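Local coordinates for protein beta-hydroxyacid dehydrogenase, 3-hydroxyisobutyrate dehydrogenase (Saccharomonospora xinjiangensis XJ-54, PDB 6GRL) that probably acts as an S-selective imine reductase, reducing imines with NADPH, at residues 198-203 / 216-221. Numbering follows the deposited sequence.
Sequences IGFLHT and AFAERV
Phe-200 and Ala-218 make the shortest contact between 198-203 and 216-221, the phenyl CZ lying 3.6 Å from Ala-218 CB. The methyl sits at the ring's edge, near its plane. With CG anti to the backbone N (chi1 167°), the ring extends across to the facing segment; the axes of the two segments approach to 11.3 Å, at 137° between their N-to-C directions. One turn further along, Thr-203 presents CG2 to the edge of Phe-217, 3.7 Å from CE2, while its OG1 turns back to Gly-199 O (2.7 Å). That carbonyl also accepts from Thr-203 N on the opposite face of its plane. Val-221 CG2, of the same helix as Phe-217, sits 3.4 Å above that ring's plane, offset toward the rim, and Leu-204 and Val-207 of helix 181-209 also touch the ring. Replacing Thr-203 with a glycine would probably open a gap at the Phe-217 edge and take away the side-chain donor of Gly-199 O. Looser is the oblique meeting of Phe-200 CD1 with Val-221 CG1 at 4.0 Å, and the contact lies at the surface, none of its five touching residues being buried. Only 200 Å² is covered, and no hydrogen bond crosses; this hairpin of helices in the C-terminal domain is therefore joined here by apolar contacts, two at ring edges and one oblique, while the Thr-203 OG1 bond stays within its helix.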
ATOM      1  N   ILE A 198      -4.456   6.813  15.389  1.00 14.44           N
ATOM      2  CA  ILE A 198      -4.537   6.535  16.820  1.00 15.26           C
ATOM      3  C   ILE A 198      -4.031   7.727  17.625  1.00 16.96           C
ATOM      4  O   ILE A 198      -4.568   8.045  18.692  1.00 14.44           O
ATOM      5  CB  ILE A 198      -3.790   5.234  17.174  1.00 15.29           C
ATOM      6  CG1 ILE A 198      -4.087   4.826  18.621  1.00 18.22           C
ATOM      7  CG2 ILE A 198      -2.289   5.372  16.966  1.00 16.12           C
ATOM      8  CD1 ILE A 198      -5.556   4.586  18.905  1.00 18.66           C
ATOM      9  N   GLY A 199      -3.003   8.419  17.125  1.00 15.01           N
ATOM     10  CA  GLY A 199      -2.606   9.670  17.747  1.00 14.69           C
ATOM     11  C   GLY A 199      -3.702  10.713  17.678  1.00 15.58           C
ATOM     12  O   GLY A 199      -3.863  11.515  18.601  1.00 15.17           O
ATOM     13  N   PHE A 200      -4.479  10.701  16.593  1.00 18.15           N
ATOM     14  CA  PHE A 200      -5.618  11.603  16.464  1.00 16.95           C
ATOM     15  C   PHE A 200      -6.660  11.330  17.542  1.00 16.64           C
ATOM     16  O   PHE A 200      -7.166  12.258  18.183  1.00 15.29           O
ATOM     17  CB  PHE A 200      -6.215  11.460  15.062  1.00 18.17           C
ATOM     18  CG  PHE A 200      -7.562  12.102  14.894  1.00 21.45           C
ATOM     19  CD1 PHE A 200      -7.703  13.478  14.956  1.00 24.22           C
ATOM     20  CD2 PHE A 200      -8.683  11.328  14.644  1.00 22.32           C
ATOM     21  CE1 PHE A 200      -8.941  14.070  14.790  1.00 26.42           C
ATOM     22  CE2 PHE A 200      -9.924  11.913  14.477  1.00 23.49           C
ATOM     23  CZ  PHE A 200     -10.053  13.286  14.550  1.00 24.09           C
ATOM     24  N   LEU A 201      -6.984  10.052  17.768  1.00 17.71           N
ATOM     25  CA  LEU A 201      -7.977   9.711  18.782  1.00 17.49           C
ATOM     26  C   LEU A 201      -7.512  10.122  20.174  1.00 18.43           C
ATOM     27  O   LEU A 201      -8.288  10.688  20.952  1.00 19.23           O
ATOM     28  CB  LEU A 201      -8.280   8.213  18.744  1.00 18.06           C
ATOM     29  CG  LEU A 201      -9.054   7.690  17.534  1.00 18.84           C
ATOM     30  CD1 LEU A 201      -9.532   6.269  17.792  1.00 20.88           C
ATOM     31  CD2 LEU A 201     -10.223   8.604  17.195  1.00 19.48           C
ATOM     32  N   HIS A 202      -6.250   9.841  20.510  1.00 17.58           N
ATOM     33  CA  HIS A 202      -5.735  10.241  21.816  1.00 17.74           C
ATOM     34  C   HIS A 202      -5.734  11.755  21.979  1.00 16.77           C
ATOM     35  O   HIS A 202      -5.967  12.259  23.083  1.00 18.63           O
ATOM     36  CB  HIS A 202      -4.327   9.679  22.023  1.00 17.61           C
ATOM     37  CG  HIS A 202      -4.283   8.186  22.123  1.00 18.61           C
ATOM     38  ND1 HIS A 202      -5.139   7.468  22.931  1.00 19.54           N
ATOM     39  CD2 HIS A 202      -3.482   7.274  21.522  1.00 17.07           C
ATOM     40  CE1 HIS A 202      -4.870   6.179  22.820  1.00 18.23           C
ATOM     41  NE2 HIS A 202      -3.868   6.036  21.971  1.00 18.80           N
ATOM     42  N   THR A 203      -5.480  12.494  20.897  1.00 15.71           N
ATOM     43  CA  THR A 203      -5.558  13.950  20.964  1.00 15.96           C
ATOM     44  C   THR A 203      -6.986  14.408  21.241  1.00 15.35           C
ATOM     45  O   THR A 203      -7.204  15.361  22.001  1.00 18.75           O
ATOM     46  CB  THR A 203      -5.038  14.563  19.663  1.00 17.21           C
ATOM     47  OG1 THR A 203      -3.719  14.068  19.397  1.00 17.30           O
ATOM     48  CG2 THR A 203      -4.989  16.081  19.764  1.00 17.78           C
ATOM     49  N   ALA A 216     -15.658  19.918  16.046  1.00 29.71           N
ATOM     50  CA  ALA A 216     -15.031  21.129  15.527  1.00 28.59           C
ATOM     51  C   ALA A 216     -13.516  21.065  15.656  1.00 27.83           C
ATOM     52  O   ALA A 216     -12.791  21.528  14.767  1.00 27.08           O
ATOM     53  CB  ALA A 216     -15.583  22.357  16.250  1.00 29.22           C
ATOM     54  N   PHE A 217     -13.017  20.491  16.754  1.00 25.53           N
ATOM     55  CA  PHE A 217     -11.573  20.376  16.935  1.00 24.51           C
ATOM     56  C   PHE A 217     -10.959  19.446  15.896  1.00 23.27           C
ATOM     57  O   PHE A 217      -9.839  19.684  15.429  1.00 21.51           O
ATOM     58  CB  PHE A 217     -11.255  19.885  18.347  1.00 24.97           C
ATOM     59  CG  PHE A 217      -9.795  19.616  18.580  1.00 22.90           C
ATOM     60  CD1 PHE A 217      -8.904  20.663  18.755  1.00 23.39           C
ATOM     61  CD2 PHE A 217      -9.314  18.318  18.624  1.00 22.15           C
ATOM     62  CE1 PHE A 217      -7.562  20.420  18.968  1.00 20.26           C
ATOM     63  CE2 PHE A 217      -7.972  18.068  18.840  1.00 23.02           C
ATOM     64  CZ  PHE A 217      -7.094  19.121  19.009  1.00 21.41           C
ATOM     65  N   ALA A 218     -11.677  18.383  15.524  1.00 25.50           N
ATOM     66  CA  ALA A 218     -11.168  17.465  14.509  1.00 23.42           C
ATOM     67  C   ALA A 218     -10.978  18.172  13.174  1.00 23.86           C
ATOM     68  O   ALA A 218     -10.009  17.902  12.454  1.00 23.32           O
ATOM     69  CB  ALA A 218     -12.114  16.273  14.357  1.00 21.43           C
ATOM     70  N   GLU A 219     -11.889  19.084  12.828  1.00 23.66           N
ATOM     71  CA  GLU A 219     -11.730  19.845  11.594  1.00 27.06           C
ATOM     72  C   GLU A 219     -10.536  20.788  11.669  1.00 24.19           C
ATOM     73  O   GLU A 219      -9.876  21.033  10.653  1.00 24.53           O
ATOM     74  CB  GLU A 219     -13.008  20.625  11.287  1.00 33.56           C
ATOM     75  CG  GLU A 219     -13.070  21.173   9.873  1.00 40.49           C
ATOM     76  CD  GLU A 219     -14.449  21.685   9.505  1.00 47.96           C
ATOM     77  OE1 GLU A 219     -15.337  21.687  10.382  1.00 50.28           O
ATOM     78  OE2 GLU A 219     -14.643  22.079   8.336  1.00 51.08           O
ATOM     79  N   ARG A 220     -10.242  21.322  12.857  1.00 22.46           N
ATOM     80  CA  ARG A 220      -9.050  22.150  13.010  1.00 20.32           C
ATOM     81  C   ARG A 220      -7.780  21.312  12.935  1.00 22.18           C
ATOM     82  O   ARG A 220      -6.760  21.782  12.418  1.00 26.23           O
ATOM     83  CB  ARG A 220      -9.115  22.924  14.328  1.00 21.24           C
ATOM     84  CG  ARG A 220     -10.243  23.946  14.377  1.00 21.14           C
ATOM     85  CD  ARG A 220     -10.064  24.944  15.512  1.00 23.65           C
ATOM     86  NE  ARG A 220     -10.106  24.305  16.824  1.00 23.63           N
ATOM     87  CZ  ARG A 220     -11.224  24.000  17.473  1.00 25.89           C
ATOM     88  NH1 ARG A 220     -11.163  23.423  18.666  1.00 25.45           N
ATOM     89  NH2 ARG A 220     -12.405  24.269  16.932  1.00 27.95           N
ATOM     90  N   VAL A 221      -7.823  20.075  13.436  1.00 22.39           N
ATOM     91  CA  VAL A 221      -6.695  19.162  13.273  1.00 22.59           C
ATOM     92  C   VAL A 221      -6.456  18.876  11.797  1.00 25.04           C
ATOM     93  O   VAL A 221      -5.308  18.794  11.342  1.00 25.96           O
ATOM     94  CB  VAL A 221      -6.936  17.866  14.069  1.00 21.64           C
ATOM     95  CG1 VAL A 221      -5.884  16.821  13.728  1.00 22.27           C
ATOM     96  CG2 VAL A 221      -6.934  18.156  15.555  1.00 23.87           C
TER